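Local coordinates for class II aldolase/adducin domain protein (Pseudomonas syringae pv. phaseolicola 1448A, PDB 3OCR) that is of unconfirmed function but belongs to the class II aldolase/adducin family, whose members include metal-dependent aldolases and actin-binding adducins, at residues A39-L44 / R255-L260; R156-G161 / G180-M185. All coordinates share one frame; numbering follows the deposited sequence. Where two conformers were deposited one is given.

Interaction 1 (A39-L44 / R255-L260)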
loop_
_atom_site.group_PDB
_atom_site.type_symbol
_atom_site.label_atom_id
_atom_site.label_comp_id
_atom_site.label_asym_id
_atom_site.label_seq_id
_atom_site.Cartn_x
_atom_site.Cartn_y
_atom_site.Cartn_z
ATOM N N ALA A 39 -26.477 0.913 4.265
ATOM C CA ALA A 39 -25.619 -0.082 4.898
ATOM C C ALA A 39 -24.556 -0.642 3.942
ATOM O O ALA A 39 -23.384 -0.803 4.326
ATOM C CB ALA A 39 -26.473 -1.273 5.542
ATOM N N ALA A 40 -24.952 -0.906 2.694
ATOM C CA ALA A 40 -24.018 -1.339 1.671
ATOM C C ALA A 40 -22.970 -0.271 1.449
ATOM O O ALA A 40 -21.799 -0.590 1.249
ATOM C CB ALA A 40 -24.741 -1.617 0.371
ATOM N N ALA A 41 -23.380 0.991 1.485
ATOM C CA ALA A 41 -22.426 2.103 1.277
ATOM C C ALA A 41 -21.377 2.133 2.405
ATOM O O ALA A 41 -20.177 2.247 2.136
ATOM C CB ALA A 41 -23.145 3.393 1.187
ATOM N N TYR A 42 -21.820 1.959 3.656
ATOM C CA TYR A 42 -20.882 1.834 4.785
ATOM C C TYR A 42 -19.875 0.684 4.648
ATOM O O TYR A 42 -18.679 0.899 4.800
ATOM C CB TYR A 42 -21.634 1.733 6.114
ATOM C CG TYR A 42 -22.096 3.048 6.700
ATOM C CD1 TYR A 42 -21.217 3.826 7.469
ATOM C CD2 TYR A 42 -23.431 3.502 6.525
ATOM C CE1 TYR A 42 -21.623 4.999 8.054
ATOM C CE2 TYR A 42 -23.853 4.690 7.113
ATOM C CZ TYR A 42 -22.928 5.443 7.863
ATOM O OH TYR A 42 -23.280 6.614 8.453
ATOM N N ARG A 43 -20.362 -0.532 4.386
ATOM C CA ARG A 43 -19.513 -1.686 4.122
ATOM C C ARG A 43 -18.591 -1.595 2.916
ATOM O O ARG A 43 -17.490 -2.149 2.939
ATOM C CB ARG A 43 -20.381 -2.950 3.953
ATOM C CG ARG A 43 -21.309 -3.181 5.120
ATOM C CD ARG A 43 -20.605 -3.914 6.244
ATOM N NE ARG A 43 -21.561 -4.400 7.234
ATOM C CZ ARG A 43 -21.658 -5.657 7.656
ATOM N NH1 ARG A 43 -20.836 -6.596 7.215
ATOM N NH2 ARG A 43 -22.565 -5.959 8.561
ATOM N N LEU A 44 -19.055 -0.953 1.849
ATOM C CA LEU A 44 -18.218 -0.726 0.662
ATOM C C LEU A 44 -17.042 0.198 0.986
ATOM O O LEU A 44 -15.908 -0.024 0.523
ATOM C CB LEU A 44 -19.041 -0.107 -0.485
ATOM C CG LEU A 44 -19.955 -1.079 -1.220
ATOM C CD1 LEU A 44 -21.010 -0.325 -2.038
ATOM C CD2 LEU A 44 -19.124 -1.993 -2.123
ATOM N N ARG A 255 -25.377 0.838 -13.034
ATOM C CA ARG A 255 -24.395 -0.165 -13.452
ATOM C C ARG A 255 -23.185 -0.214 -12.501
ATOM O O ARG A 255 -22.747 -1.290 -12.079
ATOM C CB ARG A 255 -23.951 0.127 -14.893
ATOM C CG ARG A 255 -23.027 -0.893 -15.516
ATOM C CD ARG A 255 -22.660 -0.527 -16.965
ATOM N NE ARG A 255 -23.856 -0.412 -17.788
ATOM C CZ ARG A 255 -24.319 0.736 -18.277
ATOM N NH1 ARG A 255 -23.660 1.875 -18.077
ATOM N NH2 ARG A 255 -25.428 0.738 -18.998
ATOM N N HIS A 256 -22.637 0.965 -12.200
ATOM C CA HIS A 256 -21.515 1.120 -11.279
ATOM C C HIS A 256 -21.882 0.559 -9.910
ATOM O O HIS A 256 -21.095 -0.147 -9.294
ATOM C CB HIS A 256 -21.176 2.616 -11.164
ATOM C CG HIS A 256 -19.965 2.920 -10.346
ATOM N ND1 HIS A 256 -18.789 3.381 -10.902
ATOM C CD2 HIS A 256 -19.763 2.905 -9.007
ATOM C CE1 HIS A 256 -17.905 3.597 -9.944
ATOM N NE2 HIS A 256 -18.473 3.326 -8.783
ATOM N N TRP A 257 -23.075 0.894 -9.439
ATOM C CA TRP A 257 -23.517 0.492 -8.117
ATOM C C TRP A 257 -23.731 -1.026 -8.054
ATOM O O TRP A 257 -23.350 -1.666 -7.066
ATOM C CB TRP A 257 -24.826 1.189 -7.757
ATOM C CG TRP A 257 -25.454 0.675 -6.483
ATOM C CD1 TRP A 257 -26.481 -0.241 -6.357
ATOM C CD2 TRP A 257 -25.099 1.070 -5.150
ATOM N NE1 TRP A 257 -26.778 -0.423 -5.021
ATOM C CE2 TRP A 257 -25.934 0.354 -4.263
ATOM C CE3 TRP A 257 -24.145 1.952 -4.627
ATOM C CZ2 TRP A 257 -25.854 0.506 -2.866
ATOM C CZ3 TRP A 257 -24.050 2.099 -3.243
ATOM C CH2 TRP A 257 -24.902 1.377 -2.378
ATOM N N ASN A 258 -24.347 -1.586 -9.089
ATOM C CA ASN A 258 -24.694 -3.030 -9.099
ATOM C C ASN A 258 -23.441 -3.921 -9.038
ATOM O O ASN A 258 -23.485 -5.036 -8.505
ATOM C CB ASN A 258 -25.494 -3.387 -10.357
ATOM C CG ASN A 258 -26.915 -2.859 -10.332
ATOM O OD1 ASN A 258 -27.427 -2.445 -9.296
ATOM N ND2 ASN A 258 -27.574 -2.902 -11.480
ATOM N N ALA A 259 -22.348 -3.440 -9.619
ATOM C CA ALA A 259 -21.060 -4.145 -9.571
ATOM C C ALA A 259 -20.444 -4.036 -8.177
ATOM O O ALA A 259 -19.945 -5.016 -7.644
ATOM C CB ALA A 259 -20.083 -3.621 -10.641
ATOM N N LEU A 260 -20.481 -2.850 -7.586
ATOM C CA LEU A 260 -20.062 -2.690 -6.185
ATOM C C LEU A 260 -20.801 -3.677 -5.276
ATOM O O LEU A 260 -20.183 -4.320 -4.434
ATOM C CB LEU A 260 -20.270 -1.258 -5.702
ATOM C CG LEU A 260 -19.285 -0.242 -6.299
ATOM C CD1 LEU A 260 -19.541 1.153 -5.748
ATOM C CD2 LEU A 260 -17.818 -0.617 -6.067
#
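The indole of Trp257 reaches across from helix 251-265 and meets helix 29-47 with the far end of its six-membered ring. Ala40 CB lies 4.0 Å from Trp257 CZ2 and almost as near to CH2, an oblique approach to the ring. One residue on, the backbone N of Ala41 comes within 4.2 Å of Trp257 CH2, so the ring tip rests against main chain as well as methyl groups. Leu44, a turn further along its helix, flanks Leu260 CB with both methyls: CD1 also reaches Trp257 CZ3 at 4.1 Å, and CD2, 3.8 Å from Leu260 CB, also reaches the carbonyl O of Leu260 at 3.4 Å. The indole spans the gap because CG is anti to the backbone N of Trp257 (chi1 172°), carrying the ring off its own helix towards Ala40 and Ala41. No hydrogen bond links the two segments; their touching residues are all buried, and the contact is apolar apart from the backbone atoms it reaches. The axes of segments 39-44 and 255-260 cross at 68°, 11.8 Å apart at their closest, a separation bridged by the large tryptophan beside small alanines. The closest backbones belong to Leu44 and Leu260, with 7.4 Å between their CA atoms. Helix 29-47 is an early element of the class II aldolase/adducin fold, and here the C-terminal helix 251-265 packs against it. Helix 199-219 borders both partners, Ile203 touching Ala41 and Glu200 touching Trp257, while Leu264 adds contacts to Ala40 and Leu44. On helix 251-265, His256 is hydrogen-bonded through ND1 to Tyr55 of a second subunit and through NE2 to His207 of its own chain. Leu260 packs on His53 of that second subunit, placing this helix at a subunit interface.

Interaction 2 (R156-G161 / G180-M185); sequences RVAYHG and GDKSVM
Lys182 lays its aliphatic chain along the backbone of Arg156-Ala158, with CD 3.6 Å from Ala158 N and CE 3.6 Å from Val157 N; bent at chi3 and chi4, it lies over these peptides. Val157 and Val184 cross obliquely on one face of the sheet, CG2 of Val157 meeting CG1 of Val184 at 4.1 Å. Ala158 and the selenomethionine Met185 occupy the other face: Ala158 CB is 3.8 Å from Met185 CG, and the selenium continues to His160 CB. With CG anti to its backbone N (chi1 -166°), Met185 runs beside Ala158. The His160 ring leads away to Asp178 and Glu171, which bind ND1 and NE2. Between the backbones, Ala158 N donates a nearly straight bond (176°) to Val184 O, 2.8 Å away, while Met185 CA makes a CA-H...O contact with Ala158 O. Just before the paired residues, one water accepts from Ser183 N and donates to Arg156 O; a second lies in plane at the edge of the Arg156 guanidinium, accepting from NE. Gln205 holds both Arg156 NH2 and Ser183 OG. The parallel pairing closes a beta-alpha-beta unit, in which helix 169-179 connects strand 157-160 to its neighbour 184-187.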
loop_
_atom_site.group_PDB
_atom_site.type_symbol
_atom_site.label_atom_id
_atom_site.label_comp_id
_atom_site.label_asym_id
_atom_site.label_seq_id
_atom_site.Cartn_x
_atom_site.Cartn_y
_atom_site.Cartn_z
ATOM N N ARG A 156 -17.258 20.960 -11.125
ATOM C CA ARG A 156 -18.228 20.271 -10.262
ATOM C C ARG A 156 -17.924 20.426 -8.752
ATOM O O ARG A 156 -18.707 19.983 -7.903
ATOM C CB ARG A 156 -18.302 18.783 -10.612
ATOM C CG ARG A 156 -19.041 18.460 -11.926
ATOM C CD ARG A 156 -18.675 17.053 -12.387
ATOM N NE ARG A 156 -19.205 15.978 -11.523
ATOM C CZ ARG A 156 -18.771 14.716 -11.536
ATOM N NH1 ARG A 156 -17.771 14.350 -12.332
ATOM N NH2 ARG A 156 -19.334 13.804 -10.743
ATOM N N VAL A 157 -16.776 21.021 -8.430
ATOM C CA VAL A 157 -16.222 20.909 -7.095
ATOM C C VAL A 157 -16.253 22.231 -6.365
ATOM O O VAL A 157 -15.734 23.248 -6.878
ATOM C CB VAL A 157 -14.765 20.319 -7.120
ATOM C CG1 VAL A 157 -14.242 20.127 -5.693
ATOM C CG2 VAL A 157 -14.756 19.007 -7.899
ATOM N N ALA A 158 -16.876 22.218 -5.182
ATOM C CA ALA A 158 -16.858 23.366 -4.284
ATOM C C ALA A 158 -15.687 23.243 -3.314
ATOM O O ALA A 158 -15.244 22.142 -3.012
ATOM C CB ALA A 158 -18.174 23.481 -3.511
ATOM N N TYR A 159 -15.159 24.388 -2.858
ATOM C CA TYR A 159 -14.183 24.389 -1.751
ATOM C C TYR A 159 -14.684 25.154 -0.524
ATOM O O TYR A 159 -15.333 26.221 -0.641
ATOM C CB TYR A 159 -12.842 24.976 -2.210
ATOM C CG TYR A 159 -12.126 24.100 -3.177
ATOM C CD1 TYR A 159 -12.479 24.092 -4.529
ATOM C CD2 TYR A 159 -11.098 23.257 -2.747
ATOM C CE1 TYR A 159 -11.832 23.259 -5.431
ATOM C CE2 TYR A 159 -10.432 22.424 -3.646
ATOM C CZ TYR A 159 -10.800 22.439 -4.984
ATOM O OH TYR A 159 -10.147 21.608 -5.861
ATOM N N HIS A 160 -14.337 24.635 0.650
ATOM C CA HIS A 160 -14.722 25.232 1.924
ATOM C C HIS A 160 -13.465 25.298 2.817
ATOM O O HIS A 160 -12.867 24.262 3.144
ATOM C CB HIS A 160 -15.858 24.395 2.571
ATOM C CG HIS A 160 -16.239 24.846 3.950
ATOM N ND1 HIS A 160 -16.978 25.989 4.185
ATOM C CD2 HIS A 160 -15.992 24.298 5.166
ATOM C CE1 HIS A 160 -17.147 26.139 5.487
ATOM N NE2 HIS A 160 -16.569 25.120 6.103
ATOM N N GLY A 161 -13.050 26.521 3.140
ATOM C CA GLY A 161 -11.939 26.800 4.070
ATOM C C GLY A 161 -12.144 26.207 5.459
ATOM O O GLY A 161 -13.246 26.239 5.983
ATOM N N GLY A 180 -23.162 25.848 -2.717
ATOM C CA GLY A 180 -24.056 26.416 -3.748
ATOM C C GLY A 180 -24.884 25.304 -4.363
ATOM O O GLY A 180 -25.468 24.474 -3.646
ATOM N N ASP A 181 -24.887 25.263 -5.692
ATOM C CA ASP A 181 -25.682 24.301 -6.460
ATOM C C ASP A 181 -24.975 22.968 -6.720
ATOM O O ASP A 181 -25.563 22.071 -7.322
ATOM C CB ASP A 181 -26.098 24.918 -7.799
ATOM C CG ASP A 181 -27.117 26.026 -7.640
ATOM O OD1 ASP A 181 -27.685 26.155 -6.539
ATOM O OD2 ASP A 181 -27.357 26.769 -8.614
ATOM N N LYS A 182 -23.730 22.836 -6.255
ATOM C CA LYS A 182 -22.883 21.671 -6.592
ATOM C C LYS A 182 -23.199 20.501 -5.657
ATOM O O LYS A 182 -23.973 20.650 -4.710
ATOM C CB LYS A 182 -21.404 22.030 -6.510
ATOM C CG LYS A 182 -20.997 23.182 -7.461
ATOM C CD LYS A 182 -19.552 23.518 -7.257
ATOM C CE LYS A 182 -18.895 23.942 -8.545
ATOM N NZ LYS A 182 -18.919 25.399 -8.666
ATOM N N SER A 183 -22.624 19.348 -5.930
ATOM C CA SER A 183 -22.874 18.180 -5.102
ATOM C C SER A 183 -21.580 17.448 -4.709
ATOM O O SER A 183 -21.617 16.278 -4.257
ATOM C CB SER A 183 -23.868 17.228 -5.779
ATOM O OG SER A 183 -23.285 16.603 -6.923
ATOM N N VAL A 184 -20.449 18.129 -4.917
ATOM C CA VAL A 184 -19.110 17.633 -4.535
ATOM C C VAL A 184 -18.357 18.802 -3.909
ATOM O O VAL A 184 -18.349 19.904 -4.484
ATOM C CB VAL A 184 -18.294 17.169 -5.755
ATOM C CG1 VAL A 184 -16.938 16.646 -5.304
ATOM C CG2 VAL A 184 -19.051 16.100 -6.578
HETATM N N MSE A 185 -17.749 18.565 -2.741
HETATM C CA MSE A 185 -17.015 19.604 -2.029
HETATM C C MSE A 185 -15.709 19.069 -1.441
HETATM O O MSE A 185 -15.625 17.947 -0.889
HETATM C CB MSE A 185 -17.854 20.249 -0.926
HETATM C CG MSE A 185 -17.236 21.600 -0.366
HETATM SE SE MSE A 185 -18.569 22.815 0.415
HETATM C CE MSE A 185 -19.528 21.322 1.262
HETATM O O HOH W 1 -21.111 19.145 -8.421
HETATM O O HOH W 2 -21.299 16.765 -9.638
#

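Overall arrangement
Interaction 1 joins helices near the two ends of the chain, and interaction 2 falls within the long interval between its segments. Their centres are 23 Å apart, on opposite sides of the chain's centre, and their nearest atoms remain about 10 Å from each other. Interaction 2 belongs to the mixed sheet, where strand 157-160 is an outermost strand within this chain; interaction 1 is a helix-helix contact. Helix 199-219 links the two regions, meeting Ala41 and Trp257 of interaction 1 and Arg156, Ser183 and Val184 of interaction 2. Helix 29-47, early in the chain, and the last helix, 251-265, pack together beside a subunit interface, while no other protein chain of the assembly touches the segments of interaction 2.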